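Local coordinates for protein pyruvate carboxylase n-terminal domain (Aquifex aeolicus, PDB 1ULZ) that serves as the biotin carboxylase subunit of a pyruvate carboxylase, an ATP-grasp family protein, at residues A386-W391 with R403-T408; P393-A398 with G433-K438. The protein carries 1 engineered substitution. All coordinates share one frame; numbering follows the deposited sequence.

Both contacts lie in the biotin carboxylase C-terminal domain and share helix 395-407, each using a different end of it. From the N terminus, strand 384-392 comes first. A short turn leads into the helix, whose last turn folds back on the strand in interaction 1, closing a loop with 11 residues between its segments. Interaction 2 takes up the start of the same helix and meets the chain just after helix 428-432, closing a longer loop of 34 residues. Their segments alternate along the sequence, so the two loops cross. Their centres lie about 15 Å apart, and together they tie helix 395-407 to the antiparallel sheet it packs on and to the loop that follows helix 428-432.

Interaction 1. Residues A386-W391 with R403-T408; sequences AKLITW and RAALET. Unlike the reference sequence in segment 403-408: Ala405 (reference Val).
The carbonyl oxygen of Ala405 is gripped twice: Thr408 OG1 donates to Ala405 O at 2.8 Å, and Thr408 N reaches the same Ala405 O at 3.1 Å. Both come from one face of the carbonyl plane, the hydroxyl tilted 29° from it, so the backbone around Ala405 is tied to Thr408, three residues on. The methyl of Ala405, an engineered residue, points toward strand 386-391. There Leu388 CD2 meets Ala405 CB at 3.8 Å, while Thr390 CG2 lies at a looser 4.3 Å from Ala405 CB. With Leu388 CG anti to the backbone N (chi1 177°), the side chain stretches off the strand, and its CD2 branch does all the close touching. That one methyl also faces Leu406, meeting Leu406 CD2 at 3.5 Å; the two leucines cross obliquely, methyl against methyl. The segments run roughly antiparallel, with their axes at 145° and 9.3 Å apart at closest approach. This is a helix packed on one face of an antiparallel sheet, reached from its own preceding strand by a short connection. Leu406 continues the apolar layer to Ile338 of the neighbouring strand and to Leu421 and Ile422 of helix 418-426. On the helix flank turned away from the strand, Arg403 NH1 and Glu407 OE2 form a salt bridge of 2.9 Å within the chain, the nitrogen lying above the carboxylate plane. The chemistry therefore divides by face: apolar groups meet across the buried interface, the Ala405 methyl and the CG and CD2 of Leu406 against Leu388, whereas Glu407 and the Thr408 hydroxyl have partners in the second subunit, Glu407 pairing with its Lys22 and Thr408 OG1 being hydrogen-bonded to its Arg19 as well as donating to Ala405 O.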
loop_
_atom_site.group_PDB
_atom_site.type_symbol
_atom_site.label_atom_id
_atom_site.label_comp_id
_atom_site.label_asym_id
_atom_site.label_seq_id
_atom_site.Cartn_x
_atom_site.Cartn_y
_atom_site.Cartn_z
ATOM N N ALA A 386 -13.938 5.568 -5.307
ATOM C CA ALA A 386 -12.770 4.821 -4.862
ATOM C C ALA A 386 -12.962 4.221 -3.476
ATOM O O ALA A 386 -13.888 4.575 -2.753
ATOM C CB ALA A 386 -11.543 5.733 -4.854
ATOM N N LYS A 387 -12.081 3.293 -3.124
ATOM C CA LYS A 387 -12.094 2.674 -1.809
ATOM C C LYS A 387 -10.728 2.950 -1.202
ATOM O O LYS A 387 -9.715 2.443 -1.683
ATOM C CB LYS A 387 -12.322 1.164 -1.897
ATOM C CG LYS A 387 -13.704 0.773 -2.381
ATOM C CD LYS A 387 -13.944 -0.721 -2.249
ATOM C CE LYS A 387 -12.937 -1.532 -3.043
ATOM N NZ LYS A 387 -13.357 -2.955 -3.163
ATOM N N LEU A 388 -10.709 3.773 -0.160
ATOM C CA LEU A 388 -9.470 4.126 0.527
ATOM C C LEU A 388 -9.293 3.237 1.754
ATOM O O LEU A 388 -10.160 3.190 2.627
ATOM C CB LEU A 388 -9.509 5.594 0.951
ATOM C CG LEU A 388 -8.310 6.117 1.740
ATOM C CD1 LEU A 388 -7.033 6.014 0.900
ATOM C CD2 LEU A 388 -8.580 7.557 2.146
ATOM N N ILE A 389 -8.169 2.532 1.812
ATOM C CA ILE A 389 -7.877 1.631 2.919
ATOM C C ILE A 389 -6.536 1.972 3.569
ATOM O O ILE A 389 -5.532 2.144 2.877
ATOM C CB ILE A 389 -7.822 0.159 2.436
ATOM C CG1 ILE A 389 -9.095 -0.193 1.668
ATOM C CG2 ILE A 389 -7.645 -0.780 3.626
ATOM C CD1 ILE A 389 -8.916 -0.207 0.178
ATOM N N THR A 390 -6.527 2.074 4.895
ATOM C CA THR A 390 -5.302 2.379 5.630
ATOM C C THR A 390 -5.016 1.314 6.686
ATOM O O THR A 390 -5.934 0.805 7.335
ATOM C CB THR A 390 -5.375 3.757 6.343
ATOM O OG1 THR A 390 -6.485 3.777 7.256
ATOM C CG2 THR A 390 -5.521 4.881 5.322
ATOM N N TRP A 391 -3.741 0.973 6.844
ATOM C CA TRP A 391 -3.326 -0.019 7.834
ATOM C C TRP A 391 -2.336 0.597 8.824
ATOM O O TRP A 391 -1.529 1.444 8.454
ATOM C CB TRP A 391 -2.657 -1.218 7.155
ATOM C CG TRP A 391 -2.140 -2.215 8.143
ATOM C CD1 TRP A 391 -2.816 -3.287 8.654
ATOM C CD2 TRP A 391 -0.886 -2.164 8.840
ATOM N NE1 TRP A 391 -2.067 -3.898 9.629
ATOM C CE2 TRP A 391 -0.880 -3.228 9.766
ATOM C CE3 TRP A 391 0.227 -1.316 8.778
ATOM C CZ2 TRP A 391 0.196 -3.467 10.621
ATOM C CZ3 TRP A 391 1.291 -1.553 9.627
ATOM C CH2 TRP A 391 1.269 -2.619 10.537
ATOM N N ARG A 403 -7.635 9.570 8.498
ATOM C CA ARG A 403 -7.980 10.991 8.455
ATOM C C ARG A 403 -6.965 11.805 7.648
ATOM O O ARG A 403 -7.347 12.685 6.877
ATOM C CB ARG A 403 -8.097 11.569 9.869
ATOM C CG ARG A 403 -8.478 13.044 9.874
ATOM C CD ARG A 403 -9.013 13.495 11.220
ATOM N NE ARG A 403 -7.991 13.550 12.262
ATOM C CZ ARG A 403 -7.161 14.573 12.441
ATOM N NH1 ARG A 403 -7.226 15.634 11.646
ATOM N NH2 ARG A 403 -6.271 14.542 13.427
ATOM N N ALA A 404 -5.679 11.496 7.823
ATOM C CA ALA A 404 -4.609 12.194 7.108
ATOM C C ALA A 404 -4.691 11.918 5.606
ATOM O O ALA A 404 -4.437 12.796 4.792
ATOM C CB ALA A 404 -3.239 11.773 7.653
ATOM N N ALA A 405 -5.041 10.690 5.245
ATOM C CA ALA A 405 -5.173 10.321 3.840
ATOM C C ALA A 405 -6.388 11.047 3.247
ATOM O O ALA A 405 -6.305 11.634 2.170
ATOM C CB ALA A 405 -5.337 8.809 3.707
ATOM N N LEU A 406 -7.508 11.006 3.965
ATOM C CA LEU A 406 -8.738 11.663 3.522
ATOM C C LEU A 406 -8.544 13.170 3.344
ATOM O O LEU A 406 -9.024 13.744 2.375
ATOM C CB LEU A 406 -9.873 11.407 4.523
ATOM C CG LEU A 406 -10.436 9.978 4.564
ATOM C CD1 LEU A 406 -11.362 9.804 5.763
ATOM C CD2 LEU A 406 -11.172 9.688 3.270
ATOM N N GLU A 407 -7.838 13.801 4.282
ATOM C CA GLU A 407 -7.594 15.236 4.214
ATOM C C GLU A 407 -6.731 15.626 3.009
ATOM O O GLU A 407 -6.724 16.779 2.601
ATOM C CB GLU A 407 -6.942 15.738 5.520
ATOM C CG GLU A 407 -7.851 15.619 6.754
ATOM C CD GLU A 407 -7.221 16.147 8.033
ATOM O OE1 GLU A 407 -5.978 16.181 8.131
ATOM O OE2 GLU A 407 -7.973 16.514 8.961
ATOM N N THR A 408 -6.018 14.664 2.429
ATOM C CA THR A 408 -5.170 14.966 1.278
ATOM C C THR A 408 -5.762 14.475 -0.040
ATOM O O THR A 408 -5.139 14.611 -1.089
ATOM C CB THR A 408 -3.772 14.330 1.424
ATOM O OG1 THR A 408 -3.894 12.901 1.433
ATOM C CG2 THR A 408 -3.109 14.787 2.711
#

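Interaction 2. Residues P393-A398 with G433-K438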
loop_
_atom_site.group_PDB
_atom_site.type_symbol
_atom_site.label_atom_id
_atom_site.label_comp_id
_atom_site.label_asym_id
_atom_site.label_seq_id
_atom_site.Cartn_x
_atom_site.Cartn_y
_atom_site.Cartn_z
ATOM N N PRO A 393 -0.415 -0.390 13.091
ATOM C CA PRO A 393 -0.235 -1.328 14.208
ATOM C C PRO A 393 -1.325 -1.292 15.281
ATOM O O PRO A 393 -1.643 -2.314 15.893
ATOM C CB PRO A 393 1.126 -0.930 14.781
ATOM C CG PRO A 393 1.840 -0.354 13.602
ATOM C CD PRO A 393 0.768 0.476 12.949
ATOM N N THR A 394 -1.886 -0.113 15.512
ATOM C CA THR A 394 -2.918 0.052 16.525
ATOM C C THR A 394 -4.131 0.802 15.997
ATOM O O THR A 394 -4.051 1.521 15.000
ATOM C CB THR A 394 -2.380 0.829 17.731
ATOM O OG1 THR A 394 -2.006 2.148 17.312
ATOM C CG2 THR A 394 -1.176 0.124 18.323
ATOM N N TRP A 395 -5.252 0.646 16.691
ATOM C CA TRP A 395 -6.492 1.294 16.299
ATOM C C TRP A 395 -6.385 2.808 16.134
ATOM O O TRP A 395 -6.817 3.351 15.122
ATOM C CB TRP A 395 -7.595 0.983 17.311
ATOM C CG TRP A 395 -8.836 1.774 17.073
ATOM C CD1 TRP A 395 -9.343 2.764 17.867
ATOM C CD2 TRP A 395 -9.721 1.665 15.951
ATOM N NE1 TRP A 395 -10.489 3.276 17.308
ATOM C CE2 TRP A 395 -10.743 2.620 16.131
ATOM C CE3 TRP A 395 -9.749 0.853 14.809
ATOM C CZ2 TRP A 395 -11.781 2.786 15.214
ATOM C CZ3 TRP A 395 -10.778 1.019 13.901
ATOM C CH2 TRP A 395 -11.781 1.979 14.109
ATOM N N ASP A 396 -5.814 3.498 17.118
ATOM C CA ASP A 396 -5.729 4.949 17.004
ATOM C C ASP A 396 -4.836 5.414 15.865
ATOM O O ASP A 396 -5.135 6.419 15.218
ATOM C CB ASP A 396 -5.270 5.594 18.314
ATOM C CG ASP A 396 -5.457 7.106 18.299
ATOM O OD1 ASP A 396 -4.465 7.844 18.099
ATOM O OD2 ASP A 396 -6.615 7.555 18.461
ATOM N N GLU A 397 -3.751 4.686 15.608
ATOM C CA GLU A 397 -2.853 5.047 14.519
ATOM C C GLU A 397 -3.540 4.857 13.171
ATOM O O GLU A 397 -3.313 5.623 12.238
ATOM C CB GLU A 397 -1.592 4.198 14.562
ATOM C CG GLU A 397 -0.814 4.338 15.842
ATOM C CD GLU A 397 0.485 3.579 15.802
ATOM O OE1 GLU A 397 1.483 4.134 15.300
ATOM O OE2 GLU A 397 0.504 2.420 16.252
ATOM N N ALA A 398 -4.379 3.830 13.076
ATOM C CA ALA A 398 -5.099 3.545 11.841
ATOM C C ALA A 398 -6.111 4.656 11.591
ATOM O O ALA A 398 -6.309 5.084 10.454
ATOM C CB ALA A 398 -5.803 2.199 11.946
ATOM N N GLY A 433 -13.335 3.814 19.618
ATOM C CA GLY A 433 -13.716 2.490 19.152
ATOM C C GLY A 433 -15.127 2.092 19.537
ATOM O O GLY A 433 -15.466 0.908 19.525
ATOM N N LYS A 434 -15.952 3.082 19.872
ATOM C CA LYS A 434 -17.339 2.853 20.271
ATOM C C LYS A 434 -18.302 3.193 19.133
ATOM O O LYS A 434 -18.448 4.363 18.767
ATOM C CB LYS A 434 -17.685 3.722 21.484
ATOM C CG LYS A 434 -17.490 3.079 22.861
ATOM C CD LYS A 434 -16.153 2.341 23.018
ATOM C CE LYS A 434 -16.319 0.842 22.713
ATOM N NZ LYS A 434 -15.094 0.047 23.011
ATOM N N PHE A 435 -18.964 2.183 18.580
ATOM C CA PHE A 435 -19.909 2.423 17.493
ATOM C C PHE A 435 -20.744 1.194 17.149
ATOM O O PHE A 435 -20.278 0.062 17.259
ATOM C CB PHE A 435 -19.172 2.899 16.230
ATOM C CG PHE A 435 -18.094 1.954 15.755
ATOM C CD1 PHE A 435 -16.821 2.003 16.294
ATOM C CD2 PHE A 435 -18.360 1.009 14.774
ATOM C CE1 PHE A 435 -15.829 1.124 15.863
ATOM C CE2 PHE A 435 -17.379 0.132 14.341
ATOM C CZ PHE A 435 -16.112 0.189 14.887
ATOM N N THR A 436 -21.980 1.434 16.728
ATOM C CA THR A 436 -22.890 0.365 16.340
ATOM C C THR A 436 -23.507 0.747 15.002
ATOM O O THR A 436 -23.171 1.785 14.429
ATOM C CB THR A 436 -24.025 0.165 17.377
ATOM O OG1 THR A 436 -24.880 1.315 17.391
ATOM C CG2 THR A 436 -23.440 -0.046 18.769
ATOM N N THR A 437 -24.411 -0.087 14.504
ATOM C CA THR A 437 -25.057 0.182 13.229
ATOM C C THR A 437 -25.858 1.477 13.240
ATOM O O THR A 437 -26.253 1.976 12.186
ATOM C CB THR A 437 -25.993 -0.971 12.823
ATOM O OG1 THR A 437 -26.902 -1.253 13.899
ATOM C CG2 THR A 437 -25.176 -2.223 12.494
ATOM N N LYS A 438 -26.102 2.030 14.423
ATOM C CA LYS A 438 -26.866 3.272 14.500
ATOM C C LYS A 438 -25.972 4.460 14.839
ATOM O O LYS A 438 -26.440 5.493 15.334
ATOM C CB LYS A 438 -27.979 3.142 15.537
ATOM C CG LYS A 438 -27.493 2.936 16.941
ATOM C CD LYS A 438 -28.470 2.070 17.710
ATOM C CE LYS A 438 -29.917 2.417 17.369
ATOM N NZ LYS A 438 -30.326 1.895 16.017
#
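A Schellman motif at the C-terminal end of helix 428-432 supplies Gly433, whose positive phi of 83° turns the chain out of the helix and past the indole of Trp395. Trp395 NE1 lies 3.7 Å from Gly433 N and 3.8 Å from Gly433 CA, an approach oblique to the ring; the nitrogen pair is a contact between two N-H groups, hence packing. The indole N-H instead makes a weak bond to Lys431 O in that helix. Trp395 CG stands anti to the backbone N (chi1 172°), carrying the ring from the first turn of helix 395-407 across to this loop. Thr394 is the N-cap of helix 395-407. In the biotin carboxylase C-terminal domain the contact thus joins the start of one helix to the exit of another. Farther along the loop, Trp395 CZ2 comes within 4.4 Å of Phe435 CE1, a light apolar touch that is oblique to both rings. Phe430 meets both aromatic rings, its plane at about 60° to that of Trp395, and Ile240 of strand 235-241 touches both side chains as well. Lys206 forms a cation-pi pair with the Phe435 ring, and its NZ donates to Phe435 O.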